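Local atomic coordinates of D-alanyl-D-alanine carboxypeptidase (Penicillin binding protein) family protein (Francisella tularensis subsp. tularensis, PDB entry 6OSU), a protein that probably removes the C-terminal D-alanine from peptidoglycan precursors, as a penicillin-binding serine carboxypeptidase of the S11 family. Residues Leu83-Met88 against Ser112-Val117; Ser326-Val331 against Thr367-Tyr372; Pro339-Ala344 against Lys355-Ser360. All blocks are in the same frame, centred on the assembly; numbering follows the deposited sequence.

The three contacts illustrate how a penicillin-binding carboxypeptidase divides its architecture between a catalytic part and a C-terminal beta-rich part. Contact 1 belongs to the former and is the one nearest the predicted active site: the side chain of V117 lies about 9 Å from that of K67, the probable proton acceptor, and about 10 Å from that of K278, a probable substrate-binding residue. Contacts 2 and 3 belong to the PBP5-like C-terminal region, away from these residues. Contact 3 is nested within the loop that contact 2 closes; their centres are about 29 Å apart and their nearest atoms about 14 Å. The centres of contacts 1 and 2 are about 41 Å apart, those of contacts 1 and 3 about 57 Å.

Contact 1. Residues Leu83-Met88 against Ser112-Val117; sequences LSWDTM and SVRNLV
The R114 guanidinium lies over one face of the W85 indole, a cation-pi stack with the planes 27° apart, while V117 meets the indole edge through CB, 4.0 Å from W85 CZ3. The motif beneath is a helix N-terminus docked on a type I beta turn, S84 to T87, in the part of the fold shared with beta-lactamases. R114 NH2 sits off-centre toward the rim, 3.6 Å from W85 CD1. A bend at chi3 (-94°) folds the arginine back over the ring, and a water in the guanidinium plane joins R114 NE to D86 OD1, bridging opposite charges.

The turn also supplies acceptors to the first turn of helix 113-123. R114 N donates to W85 O (3.1 Å) in the carbonyl plane, on a lone pair, and V113 N reaches T87 O (2.9 Å) almost head-on to the carbonyl, though the bond is bent, 133° at the hydrogen. S112 is the N-cap: its OG accepts from N115 N. On the inner side, where I78 of helix 66-79 covers W85 and V113, V113 CG2 packs 4.0 Å from L83 CG and 3.8 Å from T87 CB.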
loop_
_atom_site.group_PDB
_atom_site.type_symbol
_atom_site.label_atom_id
_atom_site.label_comp_id
_atom_site.label_asym_id
_atom_site.label_seq_id
_atom_site.Cartn_x
_atom_site.Cartn_y
_atom_site.Cartn_z
ATOM N N LEU A 83 -21.203 11.344 0.210
ATOM C CA LEU A 83 -20.694 11.728 1.512
ATOM C C LEU A 83 -19.673 12.831 1.286
ATOM O O LEU A 83 -19.108 12.960 0.198
ATOM C CB LEU A 83 -20.067 10.526 2.233
ATOM C CG LEU A 83 -20.080 10.436 3.759
ATOM C CD1 LEU A 83 -21.505 10.367 4.274
ATOM C CD2 LEU A 83 -19.290 9.223 4.219
ATOM N N SER A 84 -19.452 13.642 2.314
ATOM C CA SER A 84 -18.370 14.613 2.293
ATOM C C SER A 84 -17.643 14.566 3.626
ATOM O O SER A 84 -18.173 14.076 4.625
ATOM C CB SER A 84 -18.875 16.031 2.010
ATOM O OG SER A 84 -19.062 16.761 3.206
ATOM N N TRP A 85 -16.404 15.067 3.623
ATOM C CA TRP A 85 -15.639 15.157 4.862
ATOM C C TRP A 85 -16.369 15.975 5.919
ATOM O O TRP A 85 -16.199 15.729 7.122
ATOM C CB TRP A 85 -14.266 15.767 4.583
ATOM C CG TRP A 85 -13.401 14.943 3.688
ATOM C CD1 TRP A 85 -13.085 15.204 2.388
ATOM C CD2 TRP A 85 -12.730 13.722 4.029
ATOM N NE1 TRP A 85 -12.259 14.220 1.896
ATOM C CE2 TRP A 85 -12.026 13.299 2.884
ATOM C CE3 TRP A 85 -12.657 12.946 5.190
ATOM C CZ2 TRP A 85 -11.262 12.137 2.865
ATOM C CZ3 TRP A 85 -11.897 11.792 5.169
ATOM C CH2 TRP A 85 -11.210 11.398 4.013
ATOM N N ASP A 86 -17.190 16.939 5.493
ATOM C CA ASP A 86 -17.896 17.840 6.396
ATOM C C ASP A 86 -19.162 17.236 6.988
ATOM O O ASP A 86 -19.700 17.804 7.944
ATOM C CB ASP A 86 -18.265 19.136 5.666
ATOM C CG ASP A 86 -17.052 19.881 5.136
ATOM O OD1 ASP A 86 -15.920 19.528 5.527
ATOM O OD2 ASP A 86 -17.233 20.821 4.327
ATOM N N THR A 87 -19.653 16.123 6.445
ATOM C CA THR A 87 -20.923 15.560 6.894
ATOM C C THR A 87 -20.863 15.201 8.375
ATOM O O THR A 87 -19.874 14.641 8.854
ATOM C CB THR A 87 -21.278 14.324 6.060
ATOM O OG1 THR A 87 -21.428 14.701 4.685
ATOM C CG2 THR A 87 -22.572 13.682 6.550
ATOM N N MET A 88 -21.930 15.534 9.100
ATOM C CA MET A 88 -22.022 15.300 10.538
ATOM C C MET A 88 -22.827 14.030 10.795
ATOM O O MET A 88 -24.019 13.973 10.478
ATOM C CB MET A 88 -22.670 16.497 11.234
ATOM C CG MET A 88 -22.014 17.835 10.917
ATOM S SD MET A 88 -20.348 17.989 11.593
ATOM C CE MET A 88 -20.679 17.864 13.349
ATOM N N SER A 112 -18.004 15.008 12.565
ATOM C CA SER A 112 -17.753 15.063 11.135
ATOM C C SER A 112 -17.087 13.776 10.647
ATOM O O SER A 112 -16.479 13.024 11.416
ATOM C CB SER A 112 -16.881 16.270 10.785
ATOM O OG SER A 112 -15.538 16.066 11.180
ATOM N N VAL A 113 -17.225 13.521 9.342
ATOM C CA VAL A 113 -16.542 12.386 8.723
ATOM C C VAL A 113 -15.042 12.505 8.931
ATOM O O VAL A 113 -14.366 11.532 9.286
ATOM C CB VAL A 113 -16.881 12.295 7.223
ATOM C CG1 VAL A 113 -16.101 11.168 6.570
ATOM C CG2 VAL A 113 -18.361 12.107 7.009
ATOM N N ARG A 114 -14.500 13.708 8.708
ATOM C CA ARG A 114 -13.062 13.906 8.848
ATOM C C ARG A 114 -12.580 13.482 10.231
ATOM O O ARG A 114 -11.563 12.789 10.354
ATOM C CB ARG A 114 -12.701 15.367 8.565
ATOM C CG ARG A 114 -11.262 15.555 8.097
ATOM C CD ARG A 114 -10.948 16.989 7.670
ATOM N NE ARG A 114 -11.113 17.219 6.230
ATOM C CZ ARG A 114 -10.274 16.776 5.292
ATOM N NH1 ARG A 114 -9.209 16.056 5.627
ATOM N NH2 ARG A 114 -10.505 17.046 4.012
ATOM N N ASN A 115 -13.317 13.855 11.282
ATOM C CA ASN A 115 -12.930 13.451 12.631
ATOM C C ASN A 115 -13.081 11.946 12.831
ATOM O O ASN A 115 -12.197 11.301 13.409
ATOM C CB ASN A 115 -13.748 14.214 13.669
ATOM C CG ASN A 115 -13.318 15.661 13.798
ATOM O OD1 ASN A 115 -12.160 16.000 13.560
ATOM N ND2 ASN A 115 -14.251 16.524 14.188
ATOM N N LEU A 116 -14.196 11.368 12.367
ATOM C CA LEU A 116 -14.420 9.934 12.543
ATOM C C LEU A 116 -13.396 9.112 11.772
ATOM O O LEU A 116 -12.905 8.095 12.275
ATOM C CB LEU A 116 -15.836 9.557 12.107
ATOM C CG LEU A 116 -16.991 9.995 13.006
ATOM C CD1 LEU A 116 -18.319 9.576 12.398
ATOM C CD2 LEU A 116 -16.831 9.413 14.400
ATOM N N VAL A 117 -13.067 9.529 10.547
ATOM C CA VAL A 117 -12.072 8.801 9.767
ATOM C C VAL A 117 -10.701 8.915 10.417
ATOM O O VAL A 117 -9.928 7.949 10.443
ATOM C CB VAL A 117 -12.059 9.304 8.312
ATOM C CG1 VAL A 117 -10.892 8.707 7.546
ATOM C CG2 VAL A 117 -13.366 8.958 7.629
HETATM O O HOH W 1 -13.321 18.889 6.603
#

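Contact 2. Residues Ser326-Val331 against Thr367-Tyr372; sequences SKYENV and TVPKTY
K370 reaches back across the chain where helix 310-327 gives way to strand 328-334, and each part of its side chain meets something different. CB lies near K327 O, the same oxygen that accepts a hydrogen bond from K370 N (2.9 Å). CG passes 3.5 Å from Y328 O and 3.7 Å from E329 OE2, and CD continues beside that carboxylate. The chain then bends at chi3 (-123°) and chi4 (-69°), which brings CE against S326 O and curls the ammonium back so that NZ donates to Y328 O (2.9 Å), tilted 20° from its carbonyl plane. One lysine thus spans the helix end and the first strand residue. Its charge lies 4.6 Å from E329 OE2, measured from NZ, too far for a direct pair but probably favourable.

Beyond the lysine the strands run antiparallel. V368 N donates to E329 O (2.8 Å) in the hydrogen-bonded pair between the non-hydrogen-bonded pairs Y328-P369 and N330-T367. Y328 and P369 lie side by side and point the same way, with Y328 CE1 3.9 Å from P369 CG. P369 is held between two aromatics, since its CG also sits over the centre of the Y372 ring, 3.7 Å above the plane. Around them, Y328 and T367 pack on F300 and V51 of the catalytic sheet, and T367 OG1 is hydrogen-bonded to T47 OG1. The arrangement is a helix-to-strand junction leading into a two-stranded antiparallel sheet, consistent with the junction between the catalytic part and the C-terminal domain of a PBP5-like carboxypeptidase.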
loop_
_atom_site.group_PDB
_atom_site.type_symbol
_atom_site.label_atom_id
_atom_site.label_comp_id
_atom_site.label_asym_id
_atom_site.label_seq_id
_atom_site.Cartn_x
_atom_site.Cartn_y
_atom_site.Cartn_z
ATOM N N SER A 326 16.115 -0.290 -1.341
ATOM C CA SER A 326 17.544 -0.146 -1.579
ATOM C C SER A 326 18.102 -1.123 -2.607
ATOM O O SER A 326 19.234 -0.932 -3.063
ATOM C CB SER A 326 18.318 -0.313 -0.266
ATOM O OG SER A 326 18.241 -1.653 0.185
ATOM N N LYS A 327 17.356 -2.161 -2.982
ATOM C CA LYS A 327 17.873 -3.159 -3.906
ATOM C C LYS A 327 17.091 -3.265 -5.205
ATOM O O LYS A 327 17.506 -4.019 -6.092
ATOM C CB LYS A 327 17.923 -4.535 -3.224
ATOM C CG LYS A 327 18.726 -4.526 -1.937
ATOM C CD LYS A 327 19.448 -5.834 -1.703
ATOM C CE LYS A 327 20.676 -5.612 -0.832
ATOM N NZ LYS A 327 21.653 -4.701 -1.495
ATOM N N TYR A 328 15.995 -2.526 -5.362
ATOM C CA TYR A 328 15.128 -2.670 -6.521
ATOM C C TYR A 328 14.943 -1.324 -7.212
ATOM O O TYR A 328 15.413 -0.282 -6.747
ATOM C CB TYR A 328 13.780 -3.283 -6.128
ATOM C CG TYR A 328 13.869 -4.769 -5.890
ATOM C CD1 TYR A 328 13.635 -5.669 -6.920
ATOM C CD2 TYR A 328 14.211 -5.275 -4.642
ATOM C CE1 TYR A 328 13.722 -7.033 -6.715
ATOM C CE2 TYR A 328 14.302 -6.639 -4.426
ATOM C CZ TYR A 328 14.056 -7.512 -5.469
ATOM O OH TYR A 328 14.146 -8.869 -5.264
ATOM N N GLU A 329 14.229 -1.362 -8.333
ATOM C CA GLU A 329 14.195 -0.260 -9.280
ATOM C C GLU A 329 13.081 -0.522 -10.281
ATOM O O GLU A 329 12.859 -1.672 -10.673
ATOM C CB GLU A 329 15.546 -0.140 -9.997
ATOM C CG GLU A 329 15.853 1.211 -10.592
ATOM C CD GLU A 329 17.329 1.358 -10.912
ATOM O OE1 GLU A 329 17.816 0.659 -11.823
ATOM O OE2 GLU A 329 18.011 2.159 -10.233
ATOM N N ASN A 330 12.381 0.536 -10.681
ATOM C CA ASN A 330 11.361 0.451 -11.719
ATOM C C ASN A 330 11.988 0.856 -13.047
ATOM O O ASN A 330 12.569 1.942 -13.157
ATOM C CB ASN A 330 10.156 1.333 -11.393
ATOM C CG ASN A 330 9.201 0.678 -10.412
ATOM O OD1 ASN A 330 9.469 -0.411 -9.901
ATOM N ND2 ASN A 330 8.085 1.338 -10.139
ATOM N N VAL A 331 11.881 -0.023 -14.044
ATOM C CA VAL A 331 12.466 0.192 -15.361
ATOM C C VAL A 331 11.425 -0.136 -16.424
ATOM O O VAL A 331 10.739 -1.162 -16.342
ATOM C CB VAL A 331 13.735 -0.665 -15.573
ATOM C CG1 VAL A 331 14.314 -0.419 -16.954
ATOM C CG2 VAL A 331 14.773 -0.362 -14.502
ATOM N N THR A 367 9.528 -4.041 -11.833
ATOM C CA THR A 367 10.401 -3.801 -10.687
ATOM C C THR A 367 11.474 -4.884 -10.675
ATOM O O THR A 367 11.175 -6.063 -10.456
ATOM C CB THR A 367 9.599 -3.801 -9.388
ATOM O OG1 THR A 367 8.609 -2.766 -9.435
ATOM C CG2 THR A 367 10.512 -3.572 -8.193
ATOM N N VAL A 368 12.721 -4.491 -10.915
ATOM C CA VAL A 368 13.820 -5.445 -11.058
ATOM C C VAL A 368 14.959 -5.014 -10.143
ATOM O O VAL A 368 15.039 -3.846 -9.734
ATOM C CB VAL A 368 14.294 -5.550 -12.527
ATOM C CG1 VAL A 368 13.172 -6.071 -13.414
ATOM C CG2 VAL A 368 14.783 -4.203 -13.025
ATOM N N PRO A 369 15.849 -5.941 -9.786
ATOM C CA PRO A 369 17.005 -5.564 -8.961
ATOM C C PRO A 369 17.861 -4.513 -9.652
ATOM O O PRO A 369 18.070 -4.559 -10.867
ATOM C CB PRO A 369 17.765 -6.883 -8.793
ATOM C CG PRO A 369 16.727 -7.946 -8.991
ATOM C CD PRO A 369 15.778 -7.398 -10.007
ATOM N N LYS A 370 18.355 -3.553 -8.858
ATOM C CA LYS A 370 19.249 -2.530 -9.392
ATOM C C LYS A 370 20.448 -3.155 -10.088
ATOM O O LYS A 370 20.914 -2.651 -11.116
ATOM C CB LYS A 370 19.731 -1.604 -8.277
ATOM C CG LYS A 370 18.754 -0.535 -7.837
ATOM C CD LYS A 370 19.486 0.528 -7.027
ATOM C CE LYS A 370 18.881 0.711 -5.643
ATOM N NZ LYS A 370 17.524 1.330 -5.685
ATOM N N THR A 371 20.958 -4.260 -9.541
ATOM C CA THR A 371 22.147 -4.899 -10.085
ATOM C C THR A 371 21.893 -5.580 -11.424
ATOM O O THR A 371 22.855 -5.881 -12.138
ATOM C CB THR A 371 22.692 -5.915 -9.081
ATOM O OG1 THR A 371 21.638 -6.800 -8.682
ATOM C CG2 THR A 371 23.238 -5.206 -7.853
ATOM N N TYR A 372 20.630 -5.835 -11.780
ATOM C CA TYR A 372 20.335 -6.459 -13.067
ATOM C C TYR A 372 20.341 -5.456 -14.212
ATOM O O TYR A 372 20.620 -5.835 -15.356
ATOM C CB TYR A 372 18.966 -7.148 -13.046
ATOM C CG TYR A 372 18.869 -8.452 -12.281
ATOM C CD1 TYR A 372 17.726 -9.237 -12.377
ATOM C CD2 TYR A 372 19.896 -8.894 -11.455
ATOM C CE1 TYR A 372 17.607 -10.419 -11.689
ATOM C CE2 TYR A 372 19.785 -10.086 -10.758
ATOM C CZ TYR A 372 18.634 -10.841 -10.881
ATOM O OH TYR A 372 18.499 -12.025 -10.199
HETATM O O HOH W 2 20.086 -4.792 -6.706
#

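Contact 3. Residues Pro339-Ala344 against Lys355-Ser360; sequences PVTISA and KLTVAS
An antiparallel beta hairpin, strands 340-343 and 355-359, forms one margin of the five-stranded sheet in the PBP5-like C-terminal region; strand 340-343 is outermost, and 355-359 pairs onward with strand 409-417. Two hydrogen-bonded pairs, V340-V358 and I342-L356, zip the hairpin with four backbone bonds. The straightest runs from L356 N to I342 O (3.0 Å, 175° at the hydrogen).

The two faces differ in character. V340, I342, L356 and V358 turn inward, toward I380 and F382 of strand 376-382. There, with V358 CG1 at chi1 -59°, CG2 falls between the backbone N and the carbonyl carbon and comes over to V340, 3.4 Å from V340 O and 4.0 Å from V340 CB. At the turn end, A344 CB rests 4.0 Å from K355 CA.

T341 and T357 occupy the other face. P339 CB touches the T357 methyl, CG2, at 3.6 Å, and the bent K355 chain brings NZ 3.7 Å from T341 CG2. Between the two threonines the hydroxyls join in a cross-strand hydrogen bond in which either may donate, with T341 OG1 2.7 Å from T357 OG1.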
loop_
_atom_site.group_PDB
_atom_site.type_symbol
_atom_site.label_atom_id
_atom_site.label_comp_id
_atom_site.label_asym_id
_atom_site.label_seq_id
_atom_site.Cartn_x
_atom_site.Cartn_y
_atom_site.Cartn_z
ATOM N N PRO A 339 8.949 -1.124 -32.689
ATOM C CA PRO A 339 9.244 -2.176 -33.665
ATOM C C PRO A 339 10.531 -2.915 -33.330
ATOM O O PRO A 339 11.468 -2.359 -32.754
ATOM C CB PRO A 339 9.378 -1.407 -34.987
ATOM C CG PRO A 339 8.759 -0.060 -34.734
ATOM C CD PRO A 339 9.000 0.218 -33.287
ATOM N N VAL A 340 10.555 -4.196 -33.689
ATOM C CA VAL A 340 11.744 -5.042 -33.604
ATOM C C VAL A 340 11.793 -5.830 -34.906
ATOM O O VAL A 340 11.036 -6.791 -35.082
ATOM C CB VAL A 340 11.715 -5.978 -32.388
ATOM C CG1 VAL A 340 12.894 -6.935 -32.434
ATOM C CG2 VAL A 340 11.747 -5.165 -31.094
ATOM N N THR A 341 12.687 -5.442 -35.812
ATOM C CA THR A 341 12.778 -6.034 -37.137
ATOM C C THR A 341 13.949 -7.008 -37.208
ATOM O O THR A 341 15.012 -6.758 -36.634
ATOM C CB THR A 341 12.946 -4.946 -38.203
ATOM O OG1 THR A 341 12.021 -3.881 -37.952
ATOM C CG2 THR A 341 12.703 -5.510 -39.599
ATOM N N ILE A 342 13.743 -8.129 -37.905
ATOM C CA ILE A 342 14.790 -9.117 -38.148
ATOM C C ILE A 342 14.657 -9.616 -39.583
ATOM O O ILE A 342 13.651 -9.386 -40.257
ATOM C CB ILE A 342 14.727 -10.316 -37.174
ATOM C CG1 ILE A 342 13.457 -11.131 -37.420
ATOM C CG2 ILE A 342 14.819 -9.855 -35.722
ATOM C CD1 ILE A 342 13.686 -12.630 -37.411
ATOM N N SER A 343 15.692 -10.315 -40.041
ATOM C CA SER A 343 15.664 -10.913 -41.370
ATOM C C SER A 343 14.740 -12.123 -41.391
ATOM O O SER A 343 14.774 -12.967 -40.492
ATOM C CB SER A 343 17.070 -11.330 -41.797
ATOM O OG SER A 343 17.660 -12.183 -40.834
ATOM N N ALA A 344 13.916 -12.211 -42.433
ATOM C CA ALA A 344 12.965 -13.306 -42.577
ATOM C C ALA A 344 13.506 -14.471 -43.398
ATOM O O ALA A 344 12.763 -15.425 -43.657
ATOM C CB ALA A 344 11.665 -12.799 -43.209
ATOM N N LYS A 355 11.530 -8.901 -44.854
ATOM C CA LYS A 355 11.906 -8.777 -43.453
ATOM C C LYS A 355 10.645 -8.770 -42.599
ATOM O O LYS A 355 9.547 -8.478 -43.080
ATOM C CB LYS A 355 12.718 -7.496 -43.188
ATOM C CG LYS A 355 14.228 -7.655 -43.321
ATOM C CD LYS A 355 14.815 -6.628 -44.283
ATOM C CE LYS A 355 14.344 -5.212 -43.966
ATOM N NZ LYS A 355 14.714 -4.765 -42.594
ATOM N N LEU A 356 10.811 -9.088 -41.316
ATOM C CA LEU A 356 9.692 -9.212 -40.386
ATOM C C LEU A 356 9.878 -8.258 -39.214
ATOM O O LEU A 356 10.894 -8.320 -38.513
ATOM C CB LEU A 356 9.555 -10.649 -39.877
ATOM C CG LEU A 356 8.452 -10.892 -38.842
ATOM C CD1 LEU A 356 7.080 -10.611 -39.437
ATOM C CD2 LEU A 356 8.522 -12.308 -38.285
ATOM N N THR A 357 8.891 -7.392 -38.995
ATOM C CA THR A 357 8.837 -6.518 -37.830
ATOM C C THR A 357 7.743 -7.003 -36.889
ATOM O O THR A 357 6.650 -7.370 -37.332
ATOM C CB THR A 357 8.569 -5.063 -38.233
ATOM O OG1 THR A 357 9.659 -4.573 -39.023
ATOM C CG2 THR A 357 8.404 -4.178 -37.010
ATOM N N VAL A 358 8.047 -7.011 -35.591
ATOM C CA VAL A 358 7.108 -7.433 -34.564
ATOM C C VAL A 358 7.007 -6.336 -33.512
ATOM O O VAL A 358 7.909 -5.512 -33.347
ATOM C CB VAL A 358 7.520 -8.771 -33.913
ATOM C CG1 VAL A 358 7.604 -9.867 -34.961
ATOM C CG2 VAL A 358 8.849 -8.620 -33.186
ATOM N N ALA A 359 5.883 -6.336 -32.798
ATOM C CA ALA A 359 5.629 -5.355 -31.752
ATOM C C ALA A 359 4.462 -5.839 -30.905
ATOM O O ALA A 359 3.677 -6.694 -31.327
ATOM C CB ALA A 359 5.332 -3.967 -32.330
ATOM N N SER A 360 4.367 -5.285 -29.697
ATOM C CA SER A 360 3.249 -5.512 -28.794
ATOM C C SER A 360 2.658 -4.172 -28.375
ATOM O O SER A 360 3.382 -3.184 -28.217
ATOM C CB SER A 360 3.685 -6.310 -27.555
ATOM O OG SER A 360 2.684 -6.280 -26.548
#